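Local coordinates for protein putative D-tyrosyl-tRNA(Tyr) deacylase 2 (Leishmania major, PDB 1TC5) that probably hydrolyses D-tyrosyl-tRNA(Tyr) to D-tyrosine and free tRNA, acting as a homodimer of the D-aminoacyl-tRNA deacylase family, at residues A[30-38]-A[157-168]. Numbering follows the deposited sequence.
Sequences KYVRAGRGV and PKAEGWIKYNSR
Arg-33 sets its CG beside its own backbone N (chi1 -66°) and bends at chi3 (64°), which carries the guanidinium into the loop 157-168, where it meets carbonyls rather than acids. Arg-33 NH1 and NH2 grip Gly-161 O end-on, at 3.0 and 2.9 Å, and this oxygen lies almost in the guanidinium plane. Arg-33 NH1 also donates to Lys-158 O at 2.6 Å, from above that carbonyl's plane. Arginine suits the place because one planar group can bind two carbonyls from different places in an irregular loop and hold them to a strand. The Ile-163 side chain crosses Arg-33 at a slant, its CG2 3.6 Å from Arg-33 NH1 and over one guanidinium face toward the rim, while CD1 packs on Arg-33 CB; a beta-branched chain can put one methyl on the flat group and the other on the aliphatic stem. Lys-158 folds back over the same loop, NZ donating to Trp-162 O, so its charge is turned to carbonyls as well.

The contact joins the edge strand 31-34 of the three-stranded antiparallel sheet, and the link from it into strand 37-45 of the main mixed sheet, to the loop that follows helix 119-136. At that link Gly-35 passes Tyr-165 with CA atoms 4.3 Å apart; glycine, with no side chain, lets the backbones come this close. Water 1 bridges Arg-36 N and Ile-163 O. Beyond it Arg-36 and Tyr-165 run side by side: Tyr-165 CE2 lies 3.4 Å from Arg-36 NH2, over one face of the guanidinium, whose plane is turned 64° from that of the ring. Arg-36 NH2 also donates a hydrogen bond to Phe-74 O. Asp-93 OD2 accepts both the salt bridge of Arg-168 NE and the hydrogen bond of Gly-35 N.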
ATOM      1  N   LYS A  30      -8.789 -18.175  -7.914  1.00 21.98           N
ATOM      2  CA  LYS A  30      -9.109 -18.554  -6.546  1.00 21.23           C
ATOM      3  C   LYS A  30      -8.611 -17.427  -5.606  1.00 20.13           C
ATOM      4  O   LYS A  30      -7.421 -17.122  -5.561  1.00 18.49           O
ATOM      5  CB  LYS A  30      -8.504 -19.927  -6.202  1.00 20.92           C
ATOM      6  CG  LYS A  30      -8.944 -20.480  -4.836  1.00 26.75           C
ATOM      7  CD  LYS A  30      -8.308 -21.863  -4.557  1.00 34.24           C
ATOM      8  CE  LYS A  30      -8.921 -22.580  -3.342  1.00 37.54           C
ATOM      9  NZ  LYS A  30      -8.426 -22.055  -2.039  1.00 39.21           N
ATOM     10  N   TYR A  31      -9.550 -16.803  -4.899  1.00 18.83           N
ATOM     11  CA  TYR A  31      -9.261 -15.779  -3.911  1.00 19.75           C
ATOM     12  C   TYR A  31      -9.577 -16.275  -2.515  1.00 19.55           C
ATOM     13  O   TYR A  31     -10.597 -16.927  -2.296  1.00 17.56           O
ATOM     14  CB  TYR A  31     -10.086 -14.532  -4.183  1.00 19.54           C
ATOM     15  CG  TYR A  31      -9.737 -13.840  -5.467  1.00 19.18           C
ATOM     16  CD1 TYR A  31     -10.293 -14.255  -6.681  1.00 24.67           C
ATOM     17  CD2 TYR A  31      -8.868 -12.747  -5.472  1.00 19.57           C
ATOM     18  CE1 TYR A  31      -9.973 -13.617  -7.878  1.00 23.59           C
ATOM     19  CE2 TYR A  31      -8.541 -12.102  -6.649  1.00 21.53           C
ATOM     20  CZ  TYR A  31      -9.098 -12.546  -7.859  1.00 23.13           C
ATOM     21  OH  TYR A  31      -8.774 -11.897  -9.028  1.00 23.84           O
ATOM     22  N   VAL A  32      -8.695 -15.938  -1.574  1.00 19.56           N
ATOM     23  CA  VAL A  32      -8.934 -16.156  -0.151  1.00 18.35           C
ATOM     24  C   VAL A  32      -9.241 -14.804   0.507  1.00 17.46           C
ATOM     25  O   VAL A  32      -8.734 -13.732   0.084  1.00 16.85           O
ATOM     26  CB  VAL A  32      -7.736 -16.848   0.529  1.00 19.30           C
ATOM     27  CG1 VAL A  32      -7.536 -18.216  -0.058  1.00 23.96           C
ATOM     28  CG2 VAL A  32      -6.440 -16.044   0.369  1.00 24.61           C
ATOM     29  N   ARG A  33     -10.059 -14.857   1.548  1.00 15.81           N
ATOM     30  CA  ARG A  33     -10.649 -13.668   2.109  1.00 16.72           C
ATOM     31  C   ARG A  33     -10.202 -13.377   3.527  1.00 16.13           C
ATOM     32  O   ARG A  33      -9.969 -14.299   4.342  1.00 15.58           O
ATOM     33  CB  ARG A  33     -12.162 -13.822   2.084  1.00 17.94           C
ATOM     34  CG  ARG A  33     -12.729 -13.872   0.675  1.00 15.83           C
ATOM     35  CD  ARG A  33     -14.218 -13.649   0.666  1.00 16.17           C
ATOM     36  NE  ARG A  33     -14.518 -12.301   1.146  1.00 17.66           N
ATOM     37  CZ  ARG A  33     -15.731 -11.796   1.292  1.00 19.61           C
ATOM     38  NH1 ARG A  33     -16.800 -12.517   0.986  1.00 21.73           N
ATOM     39  NH2 ARG A  33     -15.874 -10.555   1.726  1.00 18.57           N
ATOM     40  N   ALA A  34     -10.111 -12.082   3.812  1.00 15.91           N
ATOM     41  CA  ALA A  34      -9.988 -11.581   5.173  1.00 16.62           C
ATOM     42  C   ALA A  34     -10.991 -10.466   5.445  1.00 16.56           C
ATOM     43  O   ALA A  34     -11.374  -9.716   4.540  1.00 16.65           O
ATOM     44  CB  ALA A  34      -8.566 -11.066   5.422  1.00 15.56           C
ATOM     45  N   GLY A  35     -11.400 -10.357   6.711  1.00 17.18           N
ATOM     46  CA  GLY A  35     -12.198  -9.224   7.156  1.00 17.72           C
ATOM     47  C   GLY A  35     -11.338  -8.140   7.778  1.00 15.69           C
ATOM     48  O   GLY A  35     -10.196  -7.908   7.365  1.00 15.24           O
ATOM     49  N   ARG A  36     -11.891  -7.482   8.793  1.00 14.80           N
ATOM     50  CA  ARG A  36     -11.254  -6.323   9.368  1.00 15.83           C
ATOM     51  C   ARG A  36      -9.972  -6.698  10.087  1.00 14.30           C
ATOM     52  O   ARG A  36      -9.900  -7.695  10.801  1.00 13.53           O
ATOM     53  CB  ARG A  36     -12.167  -5.593  10.331  1.00 16.44           C
ATOM     54  CG  ARG A  36     -11.581  -4.249  10.795  1.00 17.51           C
ATOM     55  CD  ARG A  36     -12.630  -3.310  11.329  1.00 23.53           C
ATOM     56  NE  ARG A  36     -12.994  -3.691  12.674  1.00 24.24           N
ATOM     57  CZ  ARG A  36     -14.212  -4.028  13.112  1.00 24.05           C
ATOM     58  NH1 ARG A  36     -15.281  -4.068  12.330  1.00 27.23           N
ATOM     59  NH2 ARG A  36     -14.350  -4.327  14.381  1.00 20.32           N
ATOM     60  N   GLY A  37      -8.966  -5.871   9.889  1.00 12.38           N
ATOM     61  CA  GLY A  37      -7.686  -6.074  10.548  1.00 15.39           C
ATOM     62  C   GLY A  37      -6.594  -5.296   9.857  1.00 13.70           C
ATOM     63  O   GLY A  37      -6.771  -4.109   9.573  1.00 15.75           O
ATOM     64  N   VAL A  38      -5.474  -5.951   9.601  1.00 14.27           N
ATOM     65  CA  VAL A  38      -4.319  -5.311   8.970  1.00 12.87           C
ATOM     66  C   VAL A  38      -3.801  -6.104   7.768  1.00 12.64           C
ATOM     67  O   VAL A  38      -3.648  -7.335   7.834  1.00 14.32           O
ATOM     68  CB  VAL A  38      -3.198  -5.134   9.994  1.00 14.26           C
ATOM     69  CG1 VAL A  38      -1.917  -4.611   9.323  1.00 12.07           C
ATOM     70  CG2 VAL A  38      -3.659  -4.221  11.137  1.00 17.62           C
ATOM     71  N   PRO A 157     -15.237 -18.729   4.041  1.00 38.06           N
ATOM     72  CA  PRO A 157     -16.211 -17.631   3.965  1.00 37.56           C
ATOM     73  C   PRO A 157     -16.926 -17.599   2.613  1.00 36.02           C
ATOM     74  O   PRO A 157     -16.395 -18.103   1.614  1.00 34.25           O
ATOM     75  CB  PRO A 157     -15.344 -16.364   4.108  1.00 37.93           C
ATOM     76  CG  PRO A 157     -14.074 -16.803   4.756  1.00 37.84           C
ATOM     77  CD  PRO A 157     -13.907 -18.269   4.481  1.00 38.81           C
ATOM     78  N   LYS A 158     -18.109 -16.997   2.577  1.00 34.77           N
ATOM     79  CA  LYS A 158     -18.799 -16.791   1.305  1.00 35.18           C
ATOM     80  C   LYS A 158     -17.944 -15.922   0.379  1.00 33.68           C
ATOM     81  O   LYS A 158     -17.146 -15.104   0.830  1.00 31.24           O
ATOM     82  CB  LYS A 158     -20.213 -16.216   1.487  1.00 38.81           C
ATOM     83  CG  LYS A 158     -20.316 -14.892   2.213  1.00 43.46           C
ATOM     84  CD  LYS A 158     -21.769 -14.421   2.219  1.00 48.24           C
ATOM     85  CE  LYS A 158     -22.003 -13.360   3.281  1.00 50.73           C
ATOM     86  NZ  LYS A 158     -21.061 -12.222   3.115  1.00 53.80           N
ATOM     87  N   ALA A 159     -18.113 -16.128  -0.918  1.00 32.53           N
ATOM     88  CA  ALA A 159     -17.227 -15.543  -1.923  1.00 31.35           C
ATOM     89  C   ALA A 159     -17.416 -14.037  -2.104  1.00 30.29           C
ATOM     90  O   ALA A 159     -16.459 -13.327  -2.472  1.00 28.18           O
ATOM     91  CB  ALA A 159     -17.390 -16.269  -3.256  1.00 33.75           C
ATOM     92  N   GLU A 160     -18.636 -13.552  -1.866  1.00 29.13           N
ATOM     93  CA  GLU A 160     -18.969 -12.125  -2.041  1.00 30.07           C
ATOM     94  C   GLU A 160     -19.761 -11.589  -0.839  1.00 28.27           C
ATOM     95  O   GLU A 160     -20.345 -12.377  -0.066  1.00 27.01           O
ATOM     96  CB  GLU A 160     -19.765 -11.907  -3.343  1.00 35.25           C
ATOM     97  CG  GLU A 160     -18.892 -11.695  -4.583  1.00 41.54           C
ATOM     98  CD  GLU A 160     -19.315 -12.535  -5.784  1.00 48.68           C
ATOM     99  OE1 GLU A 160     -20.506 -12.903  -5.872  1.00 53.13           O
ATOM    100  OE2 GLU A 160     -18.449 -12.834  -6.647  1.00 53.41           O
ATOM    101  N   GLY A 161     -19.801 -10.259  -0.680  1.00 25.96           N
ATOM    102  CA  GLY A 161     -20.541  -9.662   0.429  1.00 24.75           C
ATOM    103  C   GLY A 161     -19.663  -9.591   1.666  1.00 22.51           C
ATOM    104  O   GLY A 161     -18.730 -10.389   1.817  1.00 19.91           O
ATOM    105  N   TRP A 162     -19.964  -8.635   2.545  1.00 22.78           N
ATOM    106  CA  TRP A 162     -19.174  -8.383   3.748  1.00 21.42           C
ATOM    107  C   TRP A 162     -19.037  -9.633   4.601  1.00 20.36           C
ATOM    108  O   TRP A 162     -20.003 -10.382   4.775  1.00 23.99           O
ATOM    109  CB  TRP A 162     -19.825  -7.282   4.575  1.00 22.99           C
ATOM    110  CG  TRP A 162     -19.061  -6.899   5.839  1.00 26.19           C
ATOM    111  CD1 TRP A 162     -18.072  -5.962   5.963  1.00 25.98           C
ATOM    112  CD2 TRP A 162     -19.263  -7.444   7.150  1.00 23.14           C
ATOM    113  NE1 TRP A 162     -17.644  -5.899   7.269  1.00 26.97           N
ATOM    114  CE2 TRP A 162     -18.355  -6.808   8.016  1.00 26.14           C
ATOM    115  CE3 TRP A 162     -20.110  -8.438   7.673  1.00 26.12           C
ATOM    116  CZ2 TRP A 162     -18.286  -7.106   9.382  1.00 25.13           C
ATOM    117  CZ3 TRP A 162     -20.040  -8.736   9.018  1.00 26.80           C
ATOM    118  CH2 TRP A 162     -19.131  -8.073   9.861  1.00 25.14           C
ATOM    119  N   ILE A 163     -17.827  -9.866   5.115  1.00 21.07           N
ATOM    120  CA  ILE A 163     -17.592 -10.910   6.123  1.00 19.15           C
ATOM    121  C   ILE A 163     -16.938 -10.326   7.362  1.00 19.38           C
ATOM    122  O   ILE A 163     -16.152  -9.347   7.300  1.00 18.76           O
ATOM    123  CB  ILE A 163     -16.711 -12.105   5.627  1.00 20.45           C
ATOM    124  CG1 ILE A 163     -15.321 -11.650   5.170  1.00 20.84           C
ATOM    125  CG2 ILE A 163     -17.443 -12.913   4.557  1.00 25.08           C
ATOM    126  CD1 ILE A 163     -14.389 -12.812   4.944  1.00 25.44           C
ATOM    127  N   LYS A 164     -17.277 -10.942   8.485  1.00 17.53           N
ATOM    128  CA  LYS A 164     -16.742 -10.582   9.778  1.00 18.95           C
ATOM    129  C   LYS A 164     -15.324 -11.109   9.852  1.00 18.12           C
ATOM    130  O   LYS A 164     -15.017 -12.104   9.227  1.00 17.34           O
ATOM    131  CB  LYS A 164     -17.582 -11.211  10.899  1.00 19.40           C
ATOM    132  CG  LYS A 164     -17.283 -10.628  12.297  1.00 21.80           C
ATOM    133  CD  LYS A 164     -18.070 -11.350  13.397  1.00 25.82           C
ATOM    134  CE  LYS A 164     -17.482 -11.040  14.781  1.00 28.54           C
ATOM    135  NZ  LYS A 164     -18.374 -11.434  15.907  1.00 25.99           N
ATOM    136  N   TYR A 165     -14.460 -10.392  10.567  1.00 18.92           N
ATOM    137  CA  TYR A 165     -13.154 -10.886  10.989  1.00 16.27           C
ATOM    138  C   TYR A 165     -13.353 -12.178  11.805  1.00 18.88           C
ATOM    139  O   TYR A 165     -14.453 -12.435  12.329  1.00 17.49           O
ATOM    140  CB  TYR A 165     -12.433  -9.818  11.838  1.00 19.89           C
ATOM    141  CG  TYR A 165     -13.310  -9.277  12.960  1.00 17.99           C
ATOM    142  CD1 TYR A 165     -13.424  -9.963  14.169  1.00 20.29           C
ATOM    143  CD2 TYR A 165     -14.041  -8.110  12.798  1.00 18.00           C
ATOM    144  CE1 TYR A 165     -14.240  -9.508  15.183  1.00 20.83           C
ATOM    145  CE2 TYR A 165     -14.864  -7.632  13.821  1.00 22.27           C
ATOM    146  CZ  TYR A 165     -14.966  -8.358  15.006  1.00 21.15           C
ATOM    147  OH  TYR A 165     -15.763  -7.913  16.031  1.00 21.94           O
ATOM    148  N   ASN A 166     -12.303 -12.994  11.907  1.00 18.03           N
ATOM    149  CA  ASN A 166     -12.366 -14.267  12.634  1.00 16.26           C
ATOM    150  C   ASN A 166     -10.975 -14.810  13.007  1.00 16.61           C
ATOM    151  O   ASN A 166     -10.684 -15.986  12.861  1.00 18.24           O
ATOM    152  CB  ASN A 166     -13.156 -15.324  11.849  1.00 18.15           C
ATOM    153  CG  ASN A 166     -13.522 -16.535  12.704  1.00 21.40           C
ATOM    154  OD1 ASN A 166     -13.605 -17.673  12.208  1.00 24.70           O
ATOM    155  ND2 ASN A 166     -13.718 -16.302  13.993  1.00 21.35           N
ATOM    156  N   SER A 167     -10.120 -13.923  13.502  1.00 16.78           N
ATOM    157  CA  SER A 167      -8.781 -14.279  13.970  1.00 16.73           C
ATOM    158  C   SER A 167      -7.948 -14.974  12.884  1.00 16.72           C
ATOM    159  O   SER A 167      -7.160 -15.870  13.176  1.00 17.81           O
ATOM    160  CB  SER A 167      -8.829 -15.133  15.250  1.00 18.48           C
ATOM    161  OG  SER A 167      -9.522 -14.504  16.306  1.00 19.84           O
ATOM    162  N   ARG A 168      -8.096 -14.529  11.638  1.00 17.85           N
ATOM    163  CA  ARG A 168      -7.421 -15.179  10.505  1.00 16.68           C
ATOM    164  C   ARG A 168      -6.015 -14.678  10.319  1.00 13.59           C
ATOM    165  O   ARG A 168      -5.694 -13.551  10.680  1.00 15.68           O
ATOM    166  CB  ARG A 168      -8.221 -15.000   9.218  1.00 18.38           C
ATOM    167  CG  ARG A 168      -9.539 -15.722   9.301  1.00 18.84           C
ATOM    168  CD  ARG A 168     -10.347 -15.724   8.044  1.00 26.36           C
ATOM    169  NE  ARG A 168     -11.207 -14.566   8.039  1.00 32.78           N
ATOM    170  CZ  ARG A 168     -12.511 -14.556   8.255  1.00 26.98           C
ATOM    171  NH1 ARG A 168     -13.236 -15.664   8.413  1.00 24.13           N
ATOM    172  NH2 ARG A 168     -13.110 -13.383   8.285  1.00 28.43           N
TER
HETATM  173  O   HOH W   1     -14.769  -7.691   9.150  1.00 21.14           O
HETATM  174  O   HOH W   2     -15.451  -4.827   9.012  1.00 32.40           O